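Long-range contact in A rubisco-like protein (PDB 3NWR), which is a rubisco-like protein, probably an enzyme of the lyase class, with a TIM-barrel catalytic domain that carries a carboxylated lysine: residues A[256-261]-A[279-284]. Numbering follows the deposited sequence.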
ATOM      1  N   SER A 256       2.557 -11.016  24.729  1.00 14.05           N
ATOM      2  CA  SER A 256       1.118 -10.883  24.557  1.00 13.61           C
ATOM      3  C   SER A 256       0.736 -10.131  23.293  1.00 12.90           C
ATOM      4  O   SER A 256      -0.442 -10.040  22.961  1.00 13.44           O
ATOM      5  CB  SER A 256       0.515 -10.150  25.757  1.00 15.26           C
ATOM      6  OG  SER A 256       1.088  -8.853  25.890  1.00 16.56           O
ATOM      7  N   CYS A 257       1.733  -9.611  22.585  1.00 13.29           N
ATOM      8  CA  CYS A 257       1.450  -8.683  21.501  1.00 13.09           C
ATOM      9  C   CYS A 257       2.545  -8.719  20.436  1.00 11.71           C
ATOM     10  O   CYS A 257       3.731  -8.813  20.765  1.00 12.07           O
ATOM     11  CB  CYS A 257       1.326  -7.265  22.081  1.00 12.57           C
ATOM     12  SG  CYS A 257       0.946  -5.963  20.868  1.00 14.37           S
ATOM     13  N   VAL A 258       2.132  -8.643  19.173  1.00 11.70           N
ATOM     14  CA  VAL A 258       3.044  -8.396  18.060  1.00 11.52           C
ATOM     15  C   VAL A 258       2.563  -7.193  17.251  1.00 12.62           C
ATOM     16  O   VAL A 258       1.362  -6.957  17.117  1.00 13.75           O
ATOM     17  CB  VAL A 258       3.206  -9.619  17.141  1.00 12.34           C
ATOM     18  CG1 VAL A 258       3.932 -10.739  17.888  1.00 13.42           C
ATOM     19  CG2 VAL A 258       1.852 -10.091  16.638  1.00 14.03           C
ATOM     20  N   MET A 259       3.521  -6.444  16.724  1.00 12.19           N
ATOM     21  CA  MET A 259       3.258  -5.268  15.907  1.00 10.42           C
ATOM     22  C   MET A 259       3.660  -5.583  14.471  1.00 12.50           C
ATOM     23  O   MET A 259       4.608  -6.332  14.237  1.00 11.86           O
ATOM     24  CB  MET A 259       4.100  -4.113  16.441  1.00 11.79           C
ATOM     25  CG  MET A 259       4.359  -2.976  15.474  1.00 14.34           C
ATOM     26  SD  MET A 259       5.446  -1.808  16.331  1.00 16.98           S
ATOM     27  CE  MET A 259       6.002  -0.814  14.946  1.00 15.30           C
ATOM     28  N   ALA A 260       2.932  -5.023  13.512  1.00 10.98           N
ATOM     29  CA  ALA A 260       3.256  -5.193  12.091  1.00 10.08           C
ATOM     30  C   ALA A 260       3.000  -3.905  11.325  1.00 10.80           C
ATOM     31  O   ALA A 260       2.026  -3.206  11.602  1.00 11.83           O
ATOM     32  CB  ALA A 260       2.439  -6.347  11.484  1.00 12.66           C
ATOM     33  N   SER A 261       3.883  -3.596  10.379  1.00 10.78           N
ATOM     34  CA  SER A 261       3.689  -2.463   9.476  1.00 10.88           C
ATOM     35  C   SER A 261       2.704  -2.895   8.403  1.00 11.14           C
ATOM     36  O   SER A 261       3.082  -3.436   7.357  1.00 11.38           O
ATOM     37  CB  SER A 261       5.017  -2.040   8.858  1.00 11.41           C
ATOM     38  OG  SER A 261       5.868  -1.525   9.863  1.00 11.75           O
ATOM     39  N   LEU A 279      -2.037 -13.740  19.813  1.00 14.89           N
ATOM     40  CA  LEU A 279      -1.561 -12.514  20.443  1.00 14.95           C
ATOM     41  C   LEU A 279      -2.365 -11.303  19.979  1.00 13.13           C
ATOM     42  O   LEU A 279      -3.103 -11.370  18.998  1.00 15.15           O
ATOM     43  CB  LEU A 279      -0.075 -12.303  20.130  1.00 13.60           C
ATOM     44  CG  LEU A 279       0.825 -13.485  20.495  1.00 13.17           C
ATOM     45  CD1 LEU A 279       2.226 -13.298  19.951  1.00 14.45           C
ATOM     46  CD2 LEU A 279       0.841 -13.654  22.009  1.00 16.28           C
ATOM     47  N   VAL A 280      -2.230 -10.207  20.713  1.00 12.31           N
ATOM     48  CA  VAL A 280      -2.760  -8.916  20.273  1.00 12.74           C
ATOM     49  C   VAL A 280      -2.000  -8.471  19.028  1.00 12.78           C
ATOM     50  O   VAL A 280      -0.777  -8.534  18.988  1.00 13.70           O
ATOM     51  CB  VAL A 280      -2.585  -7.869  21.381  1.00 13.10           C
ATOM     52  CG1 VAL A 280      -3.036  -6.485  20.899  1.00 14.78           C
ATOM     53  CG2 VAL A 280      -3.368  -8.281  22.620  1.00 14.93           C
ATOM     54  N   LEU A 281      -2.742  -8.010  18.026  1.00 12.33           N
ATOM     55  CA  LEU A 281      -2.167  -7.557  16.766  1.00 12.73           C
ATOM     56  C   LEU A 281      -2.198  -6.031  16.743  1.00 12.29           C
ATOM     57  O   LEU A 281      -3.260  -5.420  16.552  1.00 13.80           O
ATOM     58  CB  LEU A 281      -2.974  -8.123  15.599  1.00 16.01           C
ATOM     59  CG  LEU A 281      -2.247  -8.944  14.546  1.00 30.29           C
ATOM     60  CD1 LEU A 281      -3.201  -9.245  13.399  1.00 19.69           C
ATOM     61  CD2 LEU A 281      -1.006  -8.216  14.058  1.00 20.91           C
ATOM     62  N   HIS A 282      -1.040  -5.427  16.977  1.00 11.09           N
ATOM     63  CA  HIS A 282      -0.902  -3.967  17.020  1.00 11.65           C
ATOM     64  C   HIS A 282      -0.504  -3.488  15.623  1.00 11.64           C
ATOM     65  O   HIS A 282       0.625  -3.706  15.179  1.00 11.59           O
ATOM     66  CB  HIS A 282       0.163  -3.574  18.062  1.00 11.97           C
ATOM     67  CG  HIS A 282       0.373  -2.095  18.204  1.00 10.79           C
ATOM     68  ND1 HIS A 282      -0.389  -1.309  19.042  1.00 11.20           N
ATOM     69  CD2 HIS A 282       1.279  -1.268  17.630  1.00 11.42           C
ATOM     70  CE1 HIS A 282       0.029  -0.056  18.969  1.00 12.76           C
ATOM     71  NE2 HIS A 282       1.033  -0.002  18.112  1.00 12.73           N
ATOM     72  N   ALA A 283      -1.430  -2.830  14.932  1.00 11.31           N
ATOM     73  CA  ALA A 283      -1.192  -2.398  13.557  1.00 10.80           C
ATOM     74  C   ALA A 283      -0.499  -1.041  13.494  1.00 11.41           C
ATOM     75  O   ALA A 283      -1.036  -0.052  13.996  1.00 12.30           O
ATOM     76  CB  ALA A 283      -2.524  -2.342  12.793  1.00 12.00           C
ATOM     77  N   HIS A 284       0.679  -0.985  12.881  1.00  9.93           N
ATOM     78  CA  HIS A 284       1.359   0.289  12.690  1.00 11.12           C
ATOM     79  C   HIS A 284       1.112   0.735  11.266  1.00 11.05           C
ATOM     80  O   HIS A 284       1.396  -0.006  10.328  1.00 11.20           O
ATOM     81  CB  HIS A 284       2.867   0.205  12.965  1.00 11.45           C
ATOM     82  CG  HIS A 284       3.490   1.549  13.162  1.00 11.41           C
ATOM     83  ND1 HIS A 284       3.826   2.372  12.110  1.00 11.31           N
ATOM     84  CD2 HIS A 284       3.768   2.248  14.290  1.00 15.18           C
ATOM     85  CE1 HIS A 284       4.315   3.507  12.579  1.00 14.50           C
ATOM     86  NE2 HIS A 284       4.295   3.457  13.899  1.00 16.87           N
TER
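C257 to S261 run parallel to V280 to H284, their axes 4.8 Å apart at closest and twisted against each other by 27°. Five backbone hydrogen bonds link them: V280 N to S256 O, V258 N to V280 O, H282 N to V258 O, A260 N to H282 O and H284 N to A260 O. V258 and A260 turn both N and O to the neighbour, while the backbones of M259 and L281 bond the other way, to F234 and I236 and to D314. H282 O, already bonded to A260 N, also receives a CA-H...O contact from M259 CA at 3.1 Å. These adjacent TIM-barrel strands of the Rubisco-like catalytic domain are joined by a beta-alpha-beta crossover through helices 262-265 and 267-276. V258, A260, L281 and A283 face the helices: L281 and A260 rest on I270, and V258 CG1 meets L279 CD1 at 3.7 Å, the side chains crossing nearly at right angles. C257, M259, S261, V280, H282 and H284 point into the barrel. With SG anti to the backbone N (chi1 -179°), C257 leans along the strand, putting SG 3.8 Å from H282 CB. M259, extended, runs alongside both histidines, CG at the edge of the H282 ring and CE 3.8 Å from H284 CD2. ND1 of H282 bonds H315 and NE2 H317, fixing the ring's rotation; N286 ND2 bonds H284 ND1 and S261 OG.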